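Local coordinates for protein transcriptional regulators (LACI-FAMILY TRANSCRIPTIONAL REGULATORY PROTEIN) (Corynebacterium glutamicum, PDB 3GYB) that probably acts as a DNA-binding transcriptional regulator of the LacI family, with a periplasmic-binding-protein-like core that binds a magnesium ion, at residues A9-D14 with S39-L44; T226-S231 with Q260-E265. All blocks are in the same frame, centred on the assembly; numbering follows the deposited sequence.

Contact 1 (A9-D14 with S39-L44); sequences AVLIDD and SVIDSL
Ser43 grips Asp13 O twice, and this pair of hydrogen bonds continues a parallel strand pair beyond its regular pairing. Its OG donates over 2.8 Å to Asp13 O, while Ser43 N reaches Asp13 O across 3.2 Å from the other face of the carbonyl plane. Upstream, the regular parallel pattern runs from Val10 N to Ser39 O, back from Ile41 N to Val10 O, and on from Ile12 N to Ile41 O, the last at 2.9 Å.

Ile12 can be followed outward. Its CB carries CG1 in the cramped site between backbone N and carbonyl carbon (chi1 61°), which brings CG1 to 3.7 Å from Val40 CG1. CG1 also lies near Ile41 O, and Ile12 CD1, at the tip, is 3.9 Å from Val40 CG1, the two side chains crossing nearly at right angles. On the face shared by Leu11 and Ile41 the two side chains instead run side by side, Leu11 CG resting 4.0 Å from Ile41 CB. Past the strands, Leu44 CD1 lies 3.7 Å from Asp14 CG. One water donates to both Asp14 OD1 and Asp42 OD2, linking two like-charged carboxylates. Ser16 N also holds Asp14 OD1, while Asp42 is bound by Ser46 N at OD1 and Thr45 OG1 at OD2.

The pair belongs to the beta-alpha-beta unit of strand 7-12, helix 21-31 and strand 37-41. Strand 63-67 flanks 7-12 on its other edge, helix 52-57 covers Ala9, Leu11 and Ile41, and Val40, on the strand outermost within this chain, makes backbone hydrogen bonds with the second subunit.

Contact 2 (T226-S231 with Q260-E265); sequences TIDDNS and QPSLIE. With MG (magnesium ion), chain C.
Asp228 and its successor Asp229 divide the work of a magnesium site between the second and first shells, just where the strand of Asp228 ends beside Ser262. Asp229 OD1 binds the ion directly at 2.1 Å and Ser231 OG at 2.2 Å; Asp212 O and three waters complete six ligands. Asp228 OD1 instead accepts from one of those waters, 2.6 Å away. It also takes Asn230 N from above the carboxylate plane, forming an Asx turn, while a further water joins Asp228 OD2 to Ser262 OG. With CG anti to the backbone N (chi1 -171°), the carboxylate also passes obliquely by Ile264, whose CD1 lies 3.7 Å from Asp228 CB.

The scaffold is an antiparallel pair within the sheet of one lobe of a periplasmic-binding-protein-like fold. Thr226 and Ile264 form one hydrogen-bonded pair; Asp228 and Ser262 form the other, with Asp228 N 2.6 Å from Ser262 O. Between them, Ile227 faces helix 102-115, its CG2 lying 3.9 Å from Pro261 CB and its CD1 slanting across Leu263 CD1. Asn230, N-cap of helix 231-246, extends ND2 to Gln260 O at 3.2 Å, the acceptor lying near its amide plane.

In the fold
Contact 1 and contact 2 lie on opposite sides of the chain's centre, their own centres 23 Å apart and their nearest atoms about 11 Å apart, contact 1 in one lobe and contact 2 in the other, as in the two-lobed fold of LacI-family cores. Contact 2 supplies two of the three protein ligands of the magnesium ion; contact 1 stands back from it, the side chain of Ile12 being about 12 Å from the metal and that of Asp13 about 10 Å from the side chain of Asp212. Asp22, in the same beta-alpha-beta unit as contact 1, comes closer: its OD1 is hydrogen-bonded to Ser231 OG. Subunit pairing involves contact 1, whereas no other chain of the assembly touches contact 2.

Contact 1 (A9-D14 with S39-L44)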
loop_
_atom_site.group_PDB
_atom_site.type_symbol
_atom_site.label_atom_id
_atom_site.label_comp_id
_atom_site.label_asym_id
_atom_site.label_seq_id
_atom_site.Cartn_x
_atom_site.Cartn_y
_atom_site.Cartn_z
ATOM N N ALA A 9 -14.156 9.709 -11.131
ATOM C CA ALA A 9 -13.549 9.898 -9.820
ATOM C C ALA A 9 -13.676 8.593 -9.044
ATOM O O ALA A 9 -14.732 7.966 -9.041
ATOM C CB ALA A 9 -14.258 11.025 -9.071
ATOM N N VAL A 10 -12.593 8.181 -8.394
ATOM C CA VAL A 10 -12.606 6.957 -7.614
ATOM C C VAL A 10 -12.302 7.313 -6.163
ATOM O O VAL A 10 -11.232 7.841 -5.857
ATOM C CB VAL A 10 -11.553 5.957 -8.139
ATOM C CG1 VAL A 10 -11.631 4.658 -7.349
ATOM C CG2 VAL A 10 -11.790 5.690 -9.622
ATOM N N LEU A 11 -13.247 7.030 -5.271
ATOM C CA LEU A 11 -13.066 7.344 -3.859
ATOM C C LEU A 11 -12.650 6.151 -3.010
ATOM O O LEU A 11 -13.330 5.125 -2.989
ATOM C CB LEU A 11 -14.357 7.944 -3.282
ATOM C CG LEU A 11 -14.663 9.410 -3.600
ATOM C CD1 LEU A 11 -14.833 9.619 -5.100
ATOM C CD2 LEU A 11 -15.925 9.812 -2.862
ATOM N N ILE A 12 -11.523 6.284 -2.316
ATOM C CA ILE A 12 -11.049 5.224 -1.433
ATOM C C ILE A 12 -10.801 5.861 -0.076
ATOM O O ILE A 12 -10.762 7.086 0.036
ATOM C CB ILE A 12 -9.742 4.581 -1.932
ATOM C CG1 ILE A 12 -8.638 5.635 -1.995
ATOM C CG2 ILE A 12 -9.974 3.933 -3.294
ATOM C CD1 ILE A 12 -7.250 5.045 -2.182
ATOM N N ASP A 13 -10.632 5.047 0.957
ATOM C CA ASP A 13 -10.419 5.599 2.285
ATOM C C ASP A 13 -8.995 5.960 2.657
ATOM O O ASP A 13 -8.731 7.077 3.095
ATOM C CB ASP A 13 -10.932 4.640 3.362
ATOM C CG ASP A 13 -12.434 4.627 3.464
ATOM O OD1 ASP A 13 -13.026 5.722 3.541
ATOM O OD2 ASP A 13 -13.016 3.526 3.475
ATOM N N ASP A 14 -8.081 5.018 2.465
ATOM C CA ASP A 14 -6.705 5.215 2.905
ATOM C C ASP A 14 -5.678 4.544 1.990
ATOM O O ASP A 14 -5.765 3.353 1.723
ATOM C CB ASP A 14 -6.643 4.640 4.325
ATOM C CG ASP A 14 -5.305 4.813 4.995
ATOM O OD1 ASP A 14 -4.354 5.300 4.360
ATOM O OD2 ASP A 14 -5.225 4.439 6.185
ATOM N N SER A 39 -9.164 9.421 -11.576
ATOM C CA SER A 39 -8.465 10.218 -10.573
ATOM C C SER A 39 -8.991 9.754 -9.221
ATOM O O SER A 39 -10.189 9.505 -9.064
ATOM C CB SER A 39 -8.728 11.712 -10.762
ATOM O OG SER A 39 -7.850 12.470 -9.940
ATOM N N VAL A 40 -8.092 9.631 -8.250
ATOM C CA VAL A 40 -8.457 9.151 -6.926
ATOM C C VAL A 40 -8.604 10.223 -5.854
ATOM O O VAL A 40 -7.804 11.155 -5.759
ATOM C CB VAL A 40 -7.428 8.098 -6.434
ATOM C CG1 VAL A 40 -7.768 7.648 -5.021
ATOM C CG2 VAL A 40 -7.428 6.896 -7.379
ATOM N N ILE A 41 -9.649 10.064 -5.048
ATOM C CA ILE A 41 -9.954 10.958 -3.936
ATOM C C ILE A 41 -9.949 10.057 -2.701
ATOM O O ILE A 41 -10.583 9.006 -2.707
ATOM C CB ILE A 41 -11.368 11.576 -4.095
ATOM C CG1 ILE A 41 -11.426 12.457 -5.347
ATOM C CG2 ILE A 41 -11.747 12.363 -2.839
ATOM C CD1 ILE A 41 -10.600 13.724 -5.268
ATOM N N ASP A 42 -9.228 10.438 -1.648
ATOM C CA ASP A 42 -9.210 9.606 -0.453
ATOM C C ASP A 42 -10.017 10.288 0.652
ATOM O O ASP A 42 -10.600 11.351 0.431
ATOM C CB ASP A 42 -7.763 9.321 -0.012
ATOM C CG ASP A 42 -7.154 10.447 0.800
ATOM O OD1 ASP A 42 -7.613 11.602 0.674
ATOM O OD2 ASP A 42 -6.196 10.169 1.560
ATOM N N SER A 43 -10.077 9.682 1.830
ATOM C CA SER A 43 -10.850 10.277 2.914
ATOM C C SER A 43 -9.989 10.935 3.987
ATOM O O SER A 43 -10.516 11.476 4.961
ATOM C CB SER A 43 -11.740 9.217 3.568
ATOM O OG SER A 43 -10.958 8.290 4.303
ATOM N N LEU A 44 -8.673 10.902 3.813
ATOM C CA LEU A 44 -7.778 11.479 4.810
ATOM C C LEU A 44 -6.962 12.682 4.347
ATOM O O LEU A 44 -6.561 13.511 5.166
ATOM C CB LEU A 44 -6.812 10.405 5.319
ATOM C CG LEU A 44 -7.409 9.153 5.959
ATOM C CD1 LEU A 44 -6.300 8.153 6.256
ATOM C CD2 LEU A 44 -8.143 9.532 7.234
HETATM O O HOH W 1 -4.773 8.045 2.584
#

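Contact 2 (T226-S231 with Q260-E265)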
loop_
_atom_site.group_PDB
_atom_site.type_symbol
_atom_site.label_atom_id
_atom_site.label_comp_id
_atom_site.label_asym_id
_atom_site.label_seq_id
_atom_site.Cartn_x
_atom_site.Cartn_y
_atom_site.Cartn_z
ATOM N N THR A 226 -5.147 -15.767 3.284
ATOM C CA THR A 226 -6.179 -14.743 3.284
ATOM C C THR A 226 -7.384 -15.128 2.434
ATOM O O THR A 226 -7.329 -16.062 1.634
ATOM C CB THR A 226 -5.558 -13.432 2.724
ATOM O OG1 THR A 226 -6.517 -12.372 2.721
ATOM C CG2 THR A 226 -5.068 -13.667 1.294
ATOM N N ILE A 227 -8.477 -14.402 2.623
ATOM C CA ILE A 227 -9.687 -14.632 1.845
ATOM C C ILE A 227 -9.657 -13.672 0.662
ATOM O O ILE A 227 -9.562 -12.458 0.840
ATOM C CB ILE A 227 -10.955 -14.335 2.671
ATOM C CG1 ILE A 227 -11.041 -15.289 3.868
ATOM C CG2 ILE A 227 -12.188 -14.421 1.776
ATOM C CD1 ILE A 227 -11.027 -16.764 3.505
ATOM N N ASP A 228 -9.708 -14.218 -0.546
ATOM C CA ASP A 228 -9.724 -13.396 -1.749
ATOM C C ASP A 228 -11.101 -12.730 -1.780
ATOM O O ASP A 228 -12.122 -13.421 -1.793
ATOM C CB ASP A 228 -9.543 -14.288 -2.981
ATOM C CG ASP A 228 -9.324 -13.501 -4.255
ATOM O OD1 ASP A 228 -9.736 -12.326 -4.323
ATOM O OD2 ASP A 228 -8.747 -14.076 -5.204
ATOM N N ASP A 229 -11.132 -11.398 -1.760
ATOM C CA ASP A 229 -12.396 -10.661 -1.787
ATOM C C ASP A 229 -12.837 -10.397 -3.228
ATOM O O ASP A 229 -13.745 -9.596 -3.473
ATOM C CB ASP A 229 -12.255 -9.326 -1.033
ATOM C CG ASP A 229 -11.274 -8.378 -1.703
ATOM O OD1 ASP A 229 -10.397 -8.889 -2.416
ATOM O OD2 ASP A 229 -11.371 -7.143 -1.517
ATOM N N ASN A 230 -12.184 -11.069 -4.171
ATOM C CA ASN A 230 -12.492 -10.925 -5.588
ATOM C C ASN A 230 -12.524 -9.449 -5.983
ATOM O O ASN A 230 -13.406 -9.015 -6.725
ATOM C CB ASN A 230 -13.851 -11.565 -5.897
ATOM C CG ASN A 230 -13.929 -12.116 -7.303
ATOM O OD1 ASN A 230 -13.330 -11.570 -8.231
ATOM N ND2 ASN A 230 -14.678 -13.203 -7.472
ATOM N N SER A 231 -11.562 -8.676 -5.485
ATOM C CA SER A 231 -11.520 -7.253 -5.798
ATOM C C SER A 231 -11.321 -7.005 -7.292
ATOM O O SER A 231 -11.677 -5.946 -7.800
ATOM C CB SER A 231 -10.425 -6.563 -4.979
ATOM O OG SER A 231 -9.236 -7.323 -4.989
ATOM N N GLN A 260 -18.250 -14.042 -5.505
ATOM C CA GLN A 260 -17.880 -15.027 -4.504
ATOM C C GLN A 260 -16.429 -14.930 -4.053
ATOM O O GLN A 260 -15.513 -14.825 -4.870
ATOM C CB GLN A 260 -18.145 -16.441 -5.028
ATOM C CG GLN A 260 -19.611 -16.729 -5.289
ATOM C CD GLN A 260 -20.464 -16.487 -4.064
ATOM O OE1 GLN A 260 -21.446 -15.742 -4.115
ATOM N NE2 GLN A 260 -20.098 -17.117 -2.952
ATOM N N PRO A 261 -16.205 -14.946 -2.733
ATOM C CA PRO A 261 -14.842 -14.872 -2.204
ATOM C C PRO A 261 -14.285 -16.293 -2.176
ATOM O O PRO A 261 -15.023 -17.261 -2.379
ATOM C CB PRO A 261 -15.053 -14.299 -0.812
ATOM C CG PRO A 261 -16.340 -14.950 -0.397
ATOM C CD PRO A 261 -17.196 -14.809 -1.648
ATOM N N SER A 262 -12.986 -16.429 -1.929
ATOM C CA SER A 262 -12.374 -17.747 -1.884
ATOM C C SER A 262 -11.127 -17.740 -1.016
ATOM O O SER A 262 -10.496 -16.704 -0.826
ATOM C CB SER A 262 -12.023 -18.219 -3.299
ATOM O OG SER A 262 -11.209 -17.269 -3.968
ATOM N N LEU A 263 -10.791 -18.906 -0.481
ATOM C CA LEU A 263 -9.624 -19.051 0.376
ATOM C C LEU A 263 -8.336 -19.203 -0.423
ATOM O O LEU A 263 -8.284 -19.951 -1.400
ATOM C CB LEU A 263 -9.799 -20.277 1.278
ATOM C CG LEU A 263 -8.568 -20.740 2.066
ATOM C CD1 LEU A 263 -8.232 -19.720 3.144
ATOM C CD2 LEU A 263 -8.852 -22.095 2.692
ATOM N N ILE A 264 -7.299 -18.480 -0.005
ATOM C CA ILE A 264 -5.995 -18.583 -0.642
ATOM C C ILE A 264 -5.071 -18.995 0.487
ATOM O O ILE A 264 -4.797 -18.211 1.398
ATOM C CB ILE A 264 -5.505 -17.244 -1.225
ATOM C CG1 ILE A 264 -6.432 -16.793 -2.359
ATOM C CG2 ILE A 264 -4.087 -17.405 -1.758
ATOM C CD1 ILE A 264 -6.015 -15.481 -3.001
ATOM N N GLU A 265 -4.615 -20.238 0.441
ATOM C CA GLU A 265 -3.740 -20.750 1.476
ATOM C C GLU A 265 -2.281 -20.430 1.208
ATOM O O GLU A 265 -1.741 -20.746 0.140
ATOM C CB GLU A 265 -3.908 -22.262 1.620
ATOM C CG GLU A 265 -5.271 -22.688 2.129
ATOM C CD GLU A 265 -5.338 -24.175 2.411
ATOM O OE1 GLU A 265 -4.624 -24.645 3.325
ATOM O OE2 GLU A 265 -6.103 -24.876 1.715
HETATM MG MG MG C . -8.501 -8.231 -3.089
HETATM O O HOH W 2 -8.500 -16.834 -5.677
HETATM O O HOH W 3 -8.341 -10.131 -4.133
HETATM O O HOH W 4 -8.878 -6.323 -2.031
HETATM O O HOH W 5 -6.432 -7.763 -3.790
#